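Local coordinates for lysine-sensitive aspartokinase 3 (Escherichia coli, PDB 2J0W), which phosphorylates L-aspartate with ATP to give 4-phospho-L-aspartate, the first step of lysine biosynthesis, and is feedback-inhibited by lysine, at residues A[243-248]-A[287-292]. Numbering follows the deposited sequence.
Sequences IAFAEA and TLVCNK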
loop_
_atom_site.group_PDB
_atom_site.type_symbol
_atom_site.label_atom_id
_atom_site.label_comp_id
_atom_site.label_asym_id
_atom_site.label_seq_id
_atom_site.Cartn_x
_atom_site.Cartn_y
_atom_site.Cartn_z
ATOM N N ILE A 243 -0.480 -28.900 3.650
ATOM C CA ILE A 243 -0.840 -27.503 3.370
ATOM C C ILE A 243 -1.047 -27.300 1.870
ATOM O O ILE A 243 -0.678 -28.163 1.069
ATOM C CB ILE A 243 0.272 -26.534 3.817
ATOM C CG1 ILE A 243 -0.242 -25.098 3.736
ATOM C CG2 ILE A 243 1.496 -26.690 2.916
ATOM C CD1 ILE A 243 0.679 -24.073 4.329
ATOM N N ALA A 244 -1.616 -26.149 1.498
ATOM C CA ALA A 244 -1.902 -25.821 0.090
ATOM C C ALA A 244 -0.953 -24.785 -0.504
ATOM O O ALA A 244 -0.348 -23.968 0.216
ATOM C CB ALA A 244 -3.342 -25.335 -0.067
ATOM N N PHE A 245 -0.855 -24.827 -1.833
ATOM C CA PHE A 245 0.006 -23.940 -2.621
ATOM C C PHE A 245 0.116 -22.483 -2.178
ATOM O O PHE A 245 1.175 -22.056 -1.708
ATOM C CB PHE A 245 -0.412 -23.995 -4.092
ATOM C CG PHE A 245 -0.055 -25.285 -4.767
ATOM C CD1 PHE A 245 1.126 -25.953 -4.434
ATOM C CD2 PHE A 245 -0.866 -25.809 -5.769
ATOM C CE1 PHE A 245 1.493 -27.108 -5.086
ATOM C CE2 PHE A 245 -0.507 -26.978 -6.436
ATOM C CZ PHE A 245 0.675 -27.629 -6.095
ATOM N N ALA A 246 -0.961 -21.718 -2.324
ATOM C CA ALA A 246 -0.893 -20.310 -1.957
ATOM C C ALA A 246 -0.475 -20.120 -0.508
ATOM O O ALA A 246 0.280 -19.197 -0.199
ATOM C CB ALA A 246 -2.225 -19.619 -2.230
ATOM N N GLU A 247 -0.948 -20.980 0.383
ATOM C CA GLU A 247 -0.551 -20.833 1.775
ATOM C C GLU A 247 0.955 -20.827 1.890
ATOM O O GLU A 247 1.561 -19.873 2.360
ATOM C CB GLU A 247 -1.091 -21.982 2.622
ATOM C CG GLU A 247 -2.489 -21.788 3.130
ATOM C CD GLU A 247 -2.999 -23.027 3.812
ATOM O OE1 GLU A 247 -3.443 -23.951 3.102
ATOM O OE2 GLU A 247 -2.937 -23.076 5.054
ATOM N N ALA A 248 1.545 -21.927 1.454
ATOM C CA ALA A 248 2.989 -22.132 1.488
ATOM C C ALA A 248 3.725 -21.153 0.594
ATOM O O ALA A 248 4.776 -20.628 0.967
ATOM C CB ALA A 248 3.298 -23.544 1.050
ATOM N N THR A 287 6.019 -32.841 5.131
ATOM C CA THR A 287 4.814 -32.112 4.765
ATOM C C THR A 287 4.566 -32.222 3.279
ATOM O O THR A 287 5.494 -32.131 2.481
ATOM C CB THR A 287 4.945 -30.618 5.070
ATOM O OG1 THR A 287 5.256 -30.430 6.455
ATOM C CG2 THR A 287 3.648 -29.899 4.725
ATOM N N LEU A 288 3.308 -32.408 2.909
ATOM C CA LEU A 288 2.960 -32.478 1.504
ATOM C C LEU A 288 2.223 -31.198 1.126
ATOM O O LEU A 288 1.294 -30.762 1.810
ATOM C CB LEU A 288 2.089 -33.691 1.216
ATOM C CG LEU A 288 1.642 -33.738 -0.248
ATOM C CD1 LEU A 288 1.941 -35.102 -0.866
ATOM C CD2 LEU A 288 0.158 -33.410 -0.318
ATOM N N VAL A 289 2.664 -30.591 0.035
ATOM C CA VAL A 289 2.077 -29.356 -0.453
ATOM C C VAL A 289 1.249 -29.699 -1.673
ATOM O O VAL A 289 1.766 -30.254 -2.634
ATOM C CB VAL A 289 3.184 -28.351 -0.841
ATOM C CG1 VAL A 289 2.570 -27.083 -1.397
ATOM C CG2 VAL A 289 4.046 -28.043 0.383
ATOM N N CYS A 290 -0.035 -29.374 -1.636
ATOM C CA CYS A 290 -0.913 -29.678 -2.765
ATOM C C CYS A 290 -1.910 -28.575 -3.103
ATOM O O CYS A 290 -1.948 -27.521 -2.470
ATOM C CB CYS A 290 -1.676 -30.967 -2.492
ATOM S SG CYS A 290 -2.505 -30.945 -0.896
ATOM N N ASN A 291 -2.731 -28.849 -4.106
ATOM C CA ASN A 291 -3.722 -27.895 -4.567
ATOM C C ASN A 291 -4.565 -27.286 -3.449
ATOM O O ASN A 291 -4.490 -26.080 -3.209
ATOM C CB ASN A 291 -4.629 -28.550 -5.605
ATOM C CG ASN A 291 -5.290 -27.539 -6.510
ATOM O OD1 ASN A 291 -6.041 -27.898 -7.418
ATOM N ND2 ASN A 291 -5.012 -26.260 -6.271
ATOM N N LYS A 292 -5.368 -28.107 -2.771
ATOM C CA LYS A 292 -6.220 -27.613 -1.685
ATOM C C LYS A 292 -6.373 -28.598 -0.523
ATOM O O LYS A 292 -6.354 -29.811 -0.717
ATOM C CB LYS A 292 -7.590 -27.203 -2.245
ATOM C CG LYS A 292 -7.571 -25.820 -2.923
ATOM C CD LYS A 292 -8.815 -25.532 -3.774
ATOM C CE LYS A 292 -8.681 -26.048 -5.213
ATOM N NZ LYS A 292 -8.619 -27.535 -5.338
#
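Ile-243 and Val-289 sit opposite each other on neighbouring parallel strands, their side chains lying side by side on the same face of the sheet. The methyl CG2 of Ile-243 meets CG2 of Val-289 at 3.8 Å, while CG1 of Ile-243, anti to the backbone N (chi1 -170°), carries the longer branch away from the partner strand. Beta-branched residues suit such paired positions, since they fill a buried face close to the backbone. Ile-243 also uses both its backbone polar groups on this neighbour: its N donates to Leu-288 O (3.2 Å) and its O accepts from Cys-290 N (3.0 Å), the bonds running to the residues before and after Val-289 as parallel pairing requires. These strands belong to the mixed sheet of the amino acid kinase domain, where 287-290 lies between 274-278 and 239-244, close to the ADP site.

At Ala-244, the N-cap residue, the chain turns from strand into helix 245-253. Its small side chain lies on the sheet face it shares with Cys-290, with CB 3.4 Å from Asn-291 O, where the partner chain leaves its strand. Glu-247 OE1 accepts a bond from Ala-244 N, met from above the carboxylate plane, while OE2 forms a salt bridge with Arg-300. Phe-245, the first helical residue, still bonds to the strand through its N, which reaches Cys-290 O at 3.0 Å. One face of its ring covers the Cys-290 to Asn-291 peptide, with Cys-290 C 3.8 Å above the plane of the Phe-245 ring, over its centre, and CD1 touches Val-289 CG1 at 3.5 Å. Helix 264-270 packs against Phe-245 through Ala-267 and Val-268. With an alanine here, the Cys-290 to Asn-291 peptide would probably lose its aromatic cover and Val-289 CG1 its nearest partner across the contact.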